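Local coordinates for increased recombination centers protein 6 (Saccharomyces cerevisiae, PDB 3UC9) that acts as a clathrin coat accessory factor related to small G proteins and is involved in gross chromosomal rearrangements and telomere healing, at residues E141-N152 and N161-K169; F50-K61 and H73-C81. One frame throughout, in Å; residues are numbered along the deposited sequence.

Interaction 1: E141-N152 and N161-K169; sequences EEVEQDEIDELN and NVIEFVNWK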
loop_
_atom_site.group_PDB
_atom_site.type_symbol
_atom_site.label_atom_id
_atom_site.label_comp_id
_atom_site.label_asym_id
_atom_site.label_seq_id
_atom_site.Cartn_x
_atom_site.Cartn_y
_atom_site.Cartn_z
ATOM N N GLU A 141 1.920 -1.809 18.246
ATOM C CA GLU A 141 1.886 -3.200 18.700
ATOM C C GLU A 141 0.765 -3.505 19.703
ATOM O O GLU A 141 0.517 -4.672 20.012
ATOM C CB GLU A 141 3.258 -3.595 19.270
ATOM C CG GLU A 141 4.404 -3.362 18.267
ATOM C CD GLU A 141 5.684 -4.120 18.595
ATOM O OE1 GLU A 141 5.804 -4.637 19.725
ATOM O OE2 GLU A 141 6.571 -4.200 17.709
ATOM N N GLU A 142 0.081 -2.470 20.193
ATOM C CA GLU A 142 -1.050 -2.651 21.113
ATOM C C GLU A 142 -2.358 -2.998 20.394
ATOM O O GLU A 142 -3.325 -3.404 21.038
ATOM C CB GLU A 142 -1.255 -1.394 21.970
ATOM C CG GLU A 142 -2.013 -1.640 23.284
ATOM C CD GLU A 142 -2.354 -0.351 24.025
ATOM O OE1 GLU A 142 -1.454 0.505 24.193
ATOM O OE2 GLU A 142 -3.524 -0.197 24.445
ATOM N N VAL A 143 -2.399 -2.824 19.070
ATOM C CA VAL A 143 -3.597 -3.133 18.287
ATOM C C VAL A 143 -3.656 -4.636 18.033
ATOM O O VAL A 143 -2.723 -5.214 17.470
ATOM C CB VAL A 143 -3.609 -2.382 16.934
ATOM C CG1 VAL A 143 -4.823 -2.783 16.100
ATOM C CG2 VAL A 143 -3.583 -0.869 17.155
ATOM N N GLU A 144 -4.742 -5.268 18.462
ATOM C CA GLU A 144 -4.912 -6.705 18.285
ATOM C C GLU A 144 -5.580 -6.983 16.950
ATOM O O GLU A 144 -6.180 -6.101 16.350
ATOM C CB GLU A 144 -5.755 -7.298 19.416
ATOM C CG GLU A 144 -5.180 -7.074 20.805
ATOM C CD GLU A 144 -3.959 -7.934 21.111
ATOM O OE1 GLU A 144 -3.541 -8.745 20.258
ATOM O OE2 GLU A 144 -3.416 -7.797 22.229
ATOM N N GLN A 145 -5.500 -8.226 16.504
ATOM C CA GLN A 145 -6.066 -8.598 15.211
ATOM C C GLN A 145 -7.580 -8.380 15.135
ATOM O O GLN A 145 -8.094 -8.069 14.068
ATOM C CB GLN A 145 -5.720 -10.043 14.863
ATOM C CG GLN A 145 -6.071 -10.451 13.433
ATOM C CD GLN A 145 -5.360 -9.620 12.387
ATOM O OE1 GLN A 145 -4.185 -9.307 12.524
ATOM N NE2 GLN A 145 -6.075 -9.261 11.331
ATOM N N ASP A 146 -8.292 -8.532 16.250
ATOM C CA ASP A 146 -9.743 -8.295 16.244
ATOM C C ASP A 146 -10.086 -6.864 15.815
ATOM O O ASP A 146 -11.071 -6.640 15.116
ATOM C CB ASP A 146 -10.361 -8.585 17.620
ATOM C CG ASP A 146 -10.386 -10.075 17.956
ATOM O OD1 ASP A 146 -10.024 -10.904 17.095
ATOM O OD2 ASP A 146 -10.777 -10.424 19.092
ATOM N N GLU A 147 -9.264 -5.905 16.227
ATOM C CA GLU A 147 -9.469 -4.505 15.866
ATOM C C GLU A 147 -9.238 -4.283 14.372
ATOM O O GLU A 147 -10.016 -3.584 13.714
ATOM C CB GLU A 147 -8.546 -3.608 16.699
ATOM C CG GLU A 147 -8.801 -2.119 16.550
ATOM C CD GLU A 147 -8.043 -1.282 17.575
ATOM O OE1 GLU A 147 -7.802 -1.768 18.701
ATOM O OE2 GLU A 147 -7.699 -0.126 17.254
ATOM N N ILE A 148 -8.172 -4.890 13.848
ATOM C CA ILE A 148 -7.879 -4.889 12.418
ATOM C C ILE A 148 -9.009 -5.564 11.633
ATOM O O ILE A 148 -9.470 -5.046 10.618
ATOM C CB ILE A 148 -6.551 -5.647 12.138
ATOM C CG1 ILE A 148 -5.343 -4.918 12.761
ATOM C CG2 ILE A 148 -6.356 -5.876 10.644
ATOM C CD1 ILE A 148 -5.196 -3.448 12.350
ATOM N N ASP A 149 -9.450 -6.727 12.116
ATOM C CA ASP A 149 -10.533 -7.481 11.476
ATOM C C ASP A 149 -11.799 -6.641 11.311
ATOM O O ASP A 149 -12.455 -6.712 10.268
ATOM C CB ASP A 149 -10.880 -8.738 12.281
ATOM C CG ASP A 149 -9.834 -9.841 12.175
ATOM O OD1 ASP A 149 -8.975 -9.832 11.275
ATOM O OD2 ASP A 149 -9.905 -10.761 13.023
ATOM N N GLU A 150 -12.131 -5.842 12.327
ATOM C CA GLU A 150 -13.328 -4.996 12.282
ATOM C C GLU A 150 -13.197 -3.916 11.208
ATOM O O GLU A 150 -14.143 -3.652 10.477
ATOM C CB GLU A 150 -13.596 -4.353 13.643
ATOM C CG GLU A 150 -14.221 -5.311 14.665
ATOM C CD GLU A 150 -14.795 -4.596 15.880
ATOM O OE1 GLU A 150 -15.257 -3.439 15.744
ATOM O OE2 GLU A 150 -14.801 -5.202 16.974
ATOM N N LEU A 151 -12.020 -3.306 11.114
ATOM C CA LEU A 151 -11.738 -2.346 10.040
ATOM C C LEU A 151 -11.836 -2.970 8.652
ATOM O O LEU A 151 -12.355 -2.345 7.721
ATOM C CB LEU A 151 -10.358 -1.718 10.220
ATOM C CG LEU A 151 -10.301 -0.739 11.393
ATOM C CD1 LEU A 151 -8.869 -0.415 11.767
ATOM C CD2 LEU A 151 -11.079 0.525 11.052
ATOM N N ASN A 152 -11.335 -4.192 8.507
ATOM C CA ASN A 152 -11.413 -4.904 7.236
ATOM C C ASN A 152 -12.847 -5.287 6.849
ATOM O O ASN A 152 -13.210 -5.231 5.682
ATOM C CB ASN A 152 -10.474 -6.117 7.236
ATOM C CG ASN A 152 -9.024 -5.722 7.043
ATOM O OD1 ASN A 152 -8.728 -4.679 6.446
ATOM N ND2 ASN A 152 -8.113 -6.535 7.556
ATOM N N ASN A 161 -11.607 -1.419 -5.317
ATOM C CA ASN A 161 -10.220 -1.615 -4.885
ATOM C C ASN A 161 -10.058 -2.660 -3.797
ATOM O O ASN A 161 -10.940 -2.820 -2.949
ATOM C CB ASN A 161 -9.668 -0.307 -4.316
ATOM C CG ASN A 161 -9.910 0.870 -5.210
ATOM O OD1 ASN A 161 -11.041 1.349 -5.350
ATOM N ND2 ASN A 161 -8.853 1.367 -5.804
ATOM N N VAL A 162 -8.929 -3.364 -3.822
ATOM C CA VAL A 162 -8.509 -4.174 -2.690
ATOM C C VAL A 162 -8.012 -3.202 -1.627
ATOM O O VAL A 162 -7.084 -2.423 -1.872
ATOM C CB VAL A 162 -7.394 -5.161 -3.080
ATOM C CG1 VAL A 162 -6.830 -5.873 -1.835
ATOM C CG2 VAL A 162 -7.922 -6.166 -4.115
ATOM N N ILE A 163 -8.658 -3.223 -0.469
ATOM C CA ILE A 163 -8.265 -2.372 0.653
ATOM C C ILE A 163 -8.082 -3.293 1.835
ATOM O O ILE A 163 -8.976 -4.075 2.137
ATOM C CB ILE A 163 -9.343 -1.343 1.011
ATOM C CG1 ILE A 163 -9.646 -0.436 -0.178
ATOM C CG2 ILE A 163 -8.904 -0.514 2.231
ATOM C CD1 ILE A 163 -10.741 0.555 0.088
ATOM N N GLU A 164 -6.932 -3.219 2.490
ATOM C CA GLU A 164 -6.717 -4.050 3.654
ATOM C C GLU A 164 -5.840 -3.410 4.719
ATOM O O GLU A 164 -4.786 -2.855 4.428
ATOM C CB GLU A 164 -6.134 -5.396 3.244
ATOM C CG GLU A 164 -6.406 -6.496 4.250
ATOM C CD GLU A 164 -6.377 -7.887 3.642
ATOM O OE1 GLU A 164 -7.016 -8.105 2.589
ATOM O OE2 GLU A 164 -5.717 -8.765 4.228
ATOM N N PHE A 165 -6.298 -3.531 5.963
ATOM C CA PHE A 165 -5.509 -3.168 7.133
ATOM C C PHE A 165 -4.708 -4.395 7.581
ATOM O O PHE A 165 -5.255 -5.497 7.655
ATOM C CB PHE A 165 -6.427 -2.702 8.274
ATOM C CG PHE A 165 -7.103 -1.383 8.003
ATOM C CD1 PHE A 165 -6.602 -0.212 8.551
ATOM C CD2 PHE A 165 -8.215 -1.308 7.178
ATOM C CE1 PHE A 165 -7.217 1.013 8.294
ATOM C CE2 PHE A 165 -8.833 -0.092 6.924
ATOM C CZ PHE A 165 -8.334 1.065 7.490
ATOM N N VAL A 166 -3.421 -4.199 7.866
ATOM C CA VAL A 166 -2.520 -5.300 8.259
ATOM C C VAL A 166 -1.622 -4.863 9.420
ATOM O O VAL A 166 -1.084 -3.759 9.411
ATOM C CB VAL A 166 -1.637 -5.742 7.056
ATOM C CG1 VAL A 166 -0.674 -6.862 7.467
ATOM C CG2 VAL A 166 -2.497 -6.226 5.895
ATOM N N ASN A 167 -1.473 -5.717 10.435
ATOM C CA ASN A 167 -0.510 -5.476 11.503
ATOM C C ASN A 167 0.884 -5.925 11.072
ATOM O O ASN A 167 1.031 -6.992 10.473
ATOM C CB ASN A 167 -0.902 -6.251 12.768
ATOM C CG ASN A 167 -1.816 -5.474 13.687
ATOM O OD1 ASN A 167 -1.925 -4.259 13.593
ATOM N ND2 ASN A 167 -2.465 -6.187 14.620
ATOM N N TRP A 168 1.900 -5.122 11.391
ATOM C CA TRP A 168 3.295 -5.505 11.175
ATOM C C TRP A 168 4.174 -5.130 12.375
ATOM O O TRP A 168 4.286 -3.960 12.729
ATOM C CB TRP A 168 3.831 -4.872 9.894
ATOM C CG TRP A 168 5.255 -5.236 9.594
ATOM C CD1 TRP A 168 5.777 -6.497 9.474
ATOM C CD2 TRP A 168 6.335 -4.332 9.374
ATOM N NE1 TRP A 168 7.126 -6.427 9.190
ATOM C CE2 TRP A 168 7.493 -5.108 9.128
ATOM C CE3 TRP A 168 6.442 -2.934 9.363
ATOM C CZ2 TRP A 168 8.740 -4.533 8.865
ATOM C CZ3 TRP A 168 7.684 -2.362 9.107
ATOM C CH2 TRP A 168 8.817 -3.166 8.860
ATOM N N LYS A 169 4.798 -6.142 12.979
ATOM C CA LYS A 169 5.631 -5.979 14.179
ATOM C C LYS A 169 7.073 -6.412 13.920
ATOM O O LYS A 169 7.706 -5.947 12.968
ATOM C CB LYS A 169 5.042 -6.800 15.331
ATOM C CG LYS A 169 3.590 -6.431 15.647
ATOM C CD LYS A 169 3.031 -7.216 16.831
ATOM C CE LYS A 169 1.580 -6.821 17.106
ATOM N NZ LYS A 169 1.010 -7.496 18.309
HETATM O O HOH W 1 -4.983 -8.225 8.515
#

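Interaction 2: F50-K61 and H73-C81; sequences FHCSSTGISIVK and HFDLYIDSC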
loop_
_atom_site.group_PDB
_atom_site.type_symbol
_atom_site.label_atom_id
_atom_site.label_comp_id
_atom_site.label_asym_id
_atom_site.label_seq_id
_atom_site.Cartn_x
_atom_site.Cartn_y
_atom_site.Cartn_z
ATOM N N PHE A 50 10.511 -5.691 -0.376
ATOM C CA PHE A 50 11.010 -5.419 -1.730
ATOM C C PHE A 50 12.508 -5.624 -1.908
ATOM O O PHE A 50 13.010 -5.492 -3.023
ATOM C CB PHE A 50 10.667 -3.990 -2.143
ATOM C CG PHE A 50 9.198 -3.713 -2.185
ATOM C CD1 PHE A 50 8.389 -4.338 -3.115
ATOM C CD2 PHE A 50 8.623 -2.813 -1.310
ATOM C CE1 PHE A 50 7.034 -4.073 -3.160
ATOM C CE2 PHE A 50 7.278 -2.552 -1.351
ATOM C CZ PHE A 50 6.480 -3.179 -2.278
ATOM N N HIS A 51 13.219 -5.925 -0.823
ATOM C CA HIS A 51 14.677 -6.079 -0.862
ATOM C C HIS A 51 15.337 -4.840 -1.457
ATOM O O HIS A 51 16.250 -4.927 -2.286
ATOM C CB HIS A 51 15.051 -7.362 -1.606
ATOM C CG HIS A 51 14.280 -8.555 -1.137
ATOM N ND1 HIS A 51 13.301 -9.156 -1.897
ATOM C CD2 HIS A 51 14.309 -9.226 0.041
ATOM C CE1 HIS A 51 12.779 -10.164 -1.220
ATOM N NE2 HIS A 51 13.372 -10.228 -0.041
ATOM N N CYS A 52 14.857 -3.687 -0.995
ATOM C CA CYS A 52 15.299 -2.387 -1.458
ATOM C C CYS A 52 15.987 -1.660 -0.308
ATOM O O CYS A 52 15.342 -1.310 0.681
ATOM C CB CYS A 52 14.095 -1.580 -1.944
ATOM S SG CYS A 52 14.502 0.067 -2.532
ATOM N N SER A 53 17.295 -1.450 -0.439
ATOM C CA SER A 53 18.080 -0.723 0.559
ATOM C C SER A 53 18.076 0.776 0.256
ATOM O O SER A 53 19.047 1.318 -0.279
ATOM C CB SER A 53 19.519 -1.252 0.600
ATOM O OG SER A 53 19.556 -2.596 1.050
ATOM N N SER A 54 16.976 1.434 0.608
ATOM C CA SER A 54 16.821 2.870 0.398
ATOM C C SER A 54 17.561 3.675 1.466
ATOM O O SER A 54 18.077 3.120 2.443
ATOM C CB SER A 54 15.339 3.254 0.417
ATOM O OG SER A 54 14.769 3.039 1.701
ATOM N N THR A 55 17.614 4.988 1.249
ATOM C CA THR A 55 18.146 5.935 2.228
ATOM C C THR A 55 17.037 6.847 2.791
ATOM O O THR A 55 17.145 7.336 3.918
ATOM C CB THR A 55 19.283 6.785 1.609
ATOM O OG1 THR A 55 18.801 7.474 0.447
ATOM C CG2 THR A 55 20.466 5.894 1.216
ATOM N N GLY A 56 15.979 7.061 2.008
ATOM C CA GLY A 56 14.838 7.886 2.415
ATOM C C GLY A 56 13.845 8.058 1.269
ATOM O O GLY A 56 13.579 7.110 0.530
ATOM N N ILE A 57 13.316 9.274 1.114
ATOM C CA ILE A 57 12.343 9.598 0.060
ATOM C C ILE A 57 13.012 9.626 -1.327
ATOM O O ILE A 57 13.893 10.443 -1.561
ATOM C CB ILE A 57 11.691 10.989 0.303
ATOM C CG1 ILE A 57 10.935 11.034 1.640
ATOM C CG2 ILE A 57 10.732 11.336 -0.822
ATOM C CD1 ILE A 57 10.353 12.403 1.954
ATOM N N SER A 58 12.583 8.739 -2.227
ATOM C CA SER A 58 13.206 8.584 -3.542
ATOM C C SER A 58 12.336 7.801 -4.553
ATOM O O SER A 58 11.272 7.275 -4.216
ATOM C CB SER A 58 14.605 7.943 -3.413
ATOM O OG SER A 58 14.617 6.769 -2.609
ATOM N N ILE A 59 12.804 7.774 -5.800
ATOM C CA ILE A 59 12.171 7.034 -6.883
ATOM C C ILE A 59 13.102 5.901 -7.299
ATOM O O ILE A 59 14.207 6.145 -7.813
ATOM C CB ILE A 59 11.931 7.936 -8.121
ATOM C CG1 ILE A 59 11.157 9.204 -7.750
ATOM C CG2 ILE A 59 11.214 7.171 -9.211
ATOM C CD1 ILE A 59 9.837 8.961 -7.105
ATOM N N VAL A 60 12.663 4.666 -7.072
ATOM C CA VAL A 60 13.453 3.493 -7.411
ATOM C C VAL A 60 12.810 2.768 -8.595
ATOM O O VAL A 60 11.808 2.078 -8.434
ATOM C CB VAL A 60 13.592 2.552 -6.203
ATOM C CG1 VAL A 60 14.635 1.473 -6.484
ATOM C CG2 VAL A 60 13.958 3.347 -4.954
ATOM N N LYS A 61 13.401 2.918 -9.781
ATOM C CA LYS A 61 12.764 2.449 -11.017
ATOM C C LYS A 61 13.150 1.033 -11.415
ATOM O O LYS A 61 14.223 0.555 -11.057
ATOM C CB LYS A 61 13.091 3.398 -12.175
ATOM C CG LYS A 61 12.529 4.798 -12.003
ATOM C CD LYS A 61 12.674 5.578 -13.300
ATOM C CE LYS A 61 12.117 6.984 -13.177
ATOM N NZ LYS A 61 12.208 7.728 -14.459
ATOM N N HIS A 73 7.600 -5.593 -14.100
ATOM C CA HIS A 73 8.515 -4.544 -13.684
ATOM C C HIS A 73 7.719 -3.356 -13.166
ATOM O O HIS A 73 6.743 -2.943 -13.802
ATOM C CB HIS A 73 9.418 -4.134 -14.849
ATOM C CG HIS A 73 10.377 -5.210 -15.261
ATOM N ND1 HIS A 73 11.710 -5.197 -14.905
ATOM C CD2 HIS A 73 10.190 -6.345 -15.975
ATOM C CE1 HIS A 73 12.303 -6.273 -15.390
ATOM N NE2 HIS A 73 11.404 -6.987 -16.043
ATOM N N PHE A 74 8.126 -2.824 -12.012
ATOM C CA PHE A 74 7.409 -1.711 -11.375
ATOM C C PHE A 74 8.380 -0.664 -10.813
ATOM O O PHE A 74 9.581 -0.926 -10.645
ATOM C CB PHE A 74 6.463 -2.224 -10.272
ATOM C CG PHE A 74 7.170 -2.682 -9.024
ATOM C CD1 PHE A 74 7.213 -1.875 -7.902
ATOM C CD2 PHE A 74 7.805 -3.915 -8.983
ATOM C CE1 PHE A 74 7.866 -2.291 -6.758
ATOM C CE2 PHE A 74 8.468 -4.325 -7.859
ATOM C CZ PHE A 74 8.498 -3.513 -6.739
ATOM N N ASP A 75 7.842 0.522 -10.540
ATOM C CA ASP A 75 8.589 1.616 -9.934
ATOM C C ASP A 75 8.105 1.808 -8.491
ATOM O O ASP A 75 6.907 1.801 -8.234
ATOM C CB ASP A 75 8.364 2.903 -10.719
ATOM C CG ASP A 75 8.962 2.870 -12.118
ATOM O OD1 ASP A 75 9.778 1.971 -12.425
ATOM O OD2 ASP A 75 8.623 3.778 -12.915
ATOM N N LEU A 76 9.049 1.997 -7.576
ATOM C CA LEU A 76 8.768 2.262 -6.184
ATOM C C LEU A 76 8.922 3.762 -5.947
ATOM O O LEU A 76 9.974 4.343 -6.238
ATOM C CB LEU A 76 9.736 1.464 -5.305
ATOM C CG LEU A 76 9.478 1.309 -3.815
ATOM C CD1 LEU A 76 8.216 0.483 -3.572
ATOM C CD2 LEU A 76 10.671 0.650 -3.156
ATOM N N TYR A 77 7.853 4.383 -5.465
ATOM C CA TYR A 77 7.879 5.768 -5.018
ATOM C C TYR A 77 7.844 5.781 -3.492
ATOM O O TYR A 77 6.900 5.274 -2.877
ATOM C CB TYR A 77 6.663 6.531 -5.553
ATOM C CG TYR A 77 6.571 6.715 -7.060
ATOM C CD1 TYR A 77 7.633 6.414 -7.919
ATOM C CD2 TYR A 77 5.417 7.254 -7.626
ATOM C CE1 TYR A 77 7.518 6.609 -9.296
ATOM C CE2 TYR A 77 5.308 7.467 -8.994
ATOM C CZ TYR A 77 6.354 7.150 -9.822
ATOM O OH TYR A 77 6.227 7.376 -11.176
ATOM N N ILE A 78 8.878 6.334 -2.872
ATOM C CA ILE A 78 8.974 6.386 -1.418
ATOM C C ILE A 78 8.763 7.839 -1.004
ATOM O O ILE A 78 9.431 8.741 -1.519
ATOM C CB ILE A 78 10.328 5.878 -0.919
ATOM C CG1 ILE A 78 10.610 4.474 -1.472
ATOM C CG2 ILE A 78 10.362 5.867 0.622
ATOM C CD1 ILE A 78 12.066 4.094 -1.444
ATOM N N ASP A 79 7.798 8.068 -0.119
ATOM C CA ASP A 79 7.465 9.415 0.313
ATOM C C ASP A 79 7.245 9.440 1.825
ATOM O O ASP A 79 7.123 8.391 2.483
ATOM C CB ASP A 79 6.211 9.919 -0.411
ATOM C CG ASP A 79 6.149 11.445 -0.536
ATOM O OD1 ASP A 79 7.042 12.163 -0.030
ATOM O OD2 ASP A 79 5.175 11.935 -1.151
ATOM N N SER A 80 7.224 10.655 2.356
ATOM C CA SER A 80 7.005 10.898 3.773
ATOM C C SER A 80 6.155 12.141 3.918
ATOM O O SER A 80 6.097 12.977 3.012
ATOM C CB SER A 80 8.340 11.114 4.486
ATOM O OG SER A 80 8.176 11.144 5.888
ATOM N N CYS A 81 5.514 12.276 5.067
ATOM C CA CYS A 81 4.720 13.465 5.344
ATOM C C CYS A 81 4.691 13.749 6.828
ATOM O O CYS A 81 4.830 12.841 7.636
ATOM C CB CYS A 81 3.294 13.294 4.803
ATOM S SG CYS A 81 2.336 11.948 5.521
#

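Interaction 1: E141-N152 and N161-K169
In the beta-alpha-beta crossover of strand 133-138, helix 145-155 and strand 163-167, the side-chain amide of Asn152 fastens the helix to the backbone of Phe165. Helix 145-152 runs antiparallel to strand 163-167 (174°), their axes approaching to 7.7 Å. Strand 163-167 is the last of the sheet in this chain; Glu164 and Val166 bond to strand 133-138 while the N and O of Phe165 face the other way. The amide of Asn152 serves both, much as a neighbouring strand would. Phe165 N reaches Asn152 OD1 at 2.7 Å, almost straight at 173°, and Asn152 ND2 gives a bond of 3.0 Å to Phe165 O. Each acceptor is met on a lone pair in its carbonyl plane. With CG beside its backbone N (chi1 -77°), Asn152 turns its amide toward the strand, and the two hydrogen bonds fix its rotation. A water donates to Phe165 O at 2.9 Å and accepts from Gln145 NE2, which also bonds to Asp149 one helical turn on. Beside these bonds, the Phe165 ring takes Leu151 CB over one face, 4.0 Å from its centroid, as a CH-pi contact, while Asn152 OD1 lies at its edge. Ile148 CG2 presses on Phe165 O, 3.2 Å away. Farther along, Asn167 ND2 makes a weak bond of 3.0 Å to Val143 O, just before the N-cap Glu144, while Asn167 OD1 is held by Asn138. The extended Lys169 passes Glu141 and bonds weakly to its backbone O. Helices 112-115 and 121-127 add apolar neighbours. An apolar seam edged by amide-to-backbone bonds thus joins helix and edge strand in a crossover of a Rossmann-like, small-G-protein-related fold.

Interaction 2: F50-K61 and H73-C81
Leu76 O draws two hydrogens from the facing strand: Val60 N donates a bond of 2.8 Å, close to straight at 168°, and the CA-H of Ile59 makes a softer CH...O contact. The reciprocal bond, Leu76 N to Val60 O, is 2.9 Å long, which makes Val60 and Leu76 a hydrogen-bonded antiparallel pair. One step on, Ile59 and Tyr77 form the non-hydrogen-bonded pair. Beyond them Ile78 N gives Ser58 O a bond of 2.9 Å, nearly along the C=O axis, whereas the return from Ser58 N to Ile78 O is weak. The two faces of the hairpin differ. On that of Val60 and Leu76, the chain entering from Phe50 folds back over the strand. Leu76 has CG opposite its backbone N (chi1 -166°), and its branches divide the work: CD1 sits over a face of the Phe50 ring, 4.2 Å from the centroid, and CD2 meets Cys52 SG. The Phe50 and Phe74 rings lie at an oblique 48°, their centroids 5.7 Å apart. Ile78 CD1 fits among Ser54 CB, Ser58 OG and Val60 CG2, while its CG2 rests against Gly56 O; Leu46 of helix 39-50 touches Leu76, Ile78 and Ser54. The other face carries Ile59, whose CD1 comes to 3.5 Å from Tyr77 CD1, obliquely to the ring. At the far end Asp75 OD1 lies 3.3 Å from Lys61 CA and accepts from Asp62 N, and its OD2 makes a salt bridge to Lys29; Lys61 lies against Asp75 with CB and CG, its extended chain leading NZ away. Backbone bonds therefore set the register, carbon and sulfur contacts hold the segment from Phe50 against one face, and the negative charge of Asp75 is probably balanced by Lys29 of strand 29-35.

Interactions 1 and 2 show how a single sheet is finished differently at its two margins. Their centres are 24 Å apart, on opposite sides of the chain's centre, and the nearest atoms are about 9 Å apart, so neither touches the other. Interaction 2 comes first along the chain and closes before interaction 1 opens. It attaches the antiparallel strand 59-66 to strand 71-81 through a hairpin; interaction 1 ends the parallel side, where helix 145-155 covers strand 163-167. Strands 29-35, 103-110 and 133-138 lie between them. The resulting strand order, 2-3-1-4-5-6 with the second strand antiparallel, is that of Ras-like small G proteins.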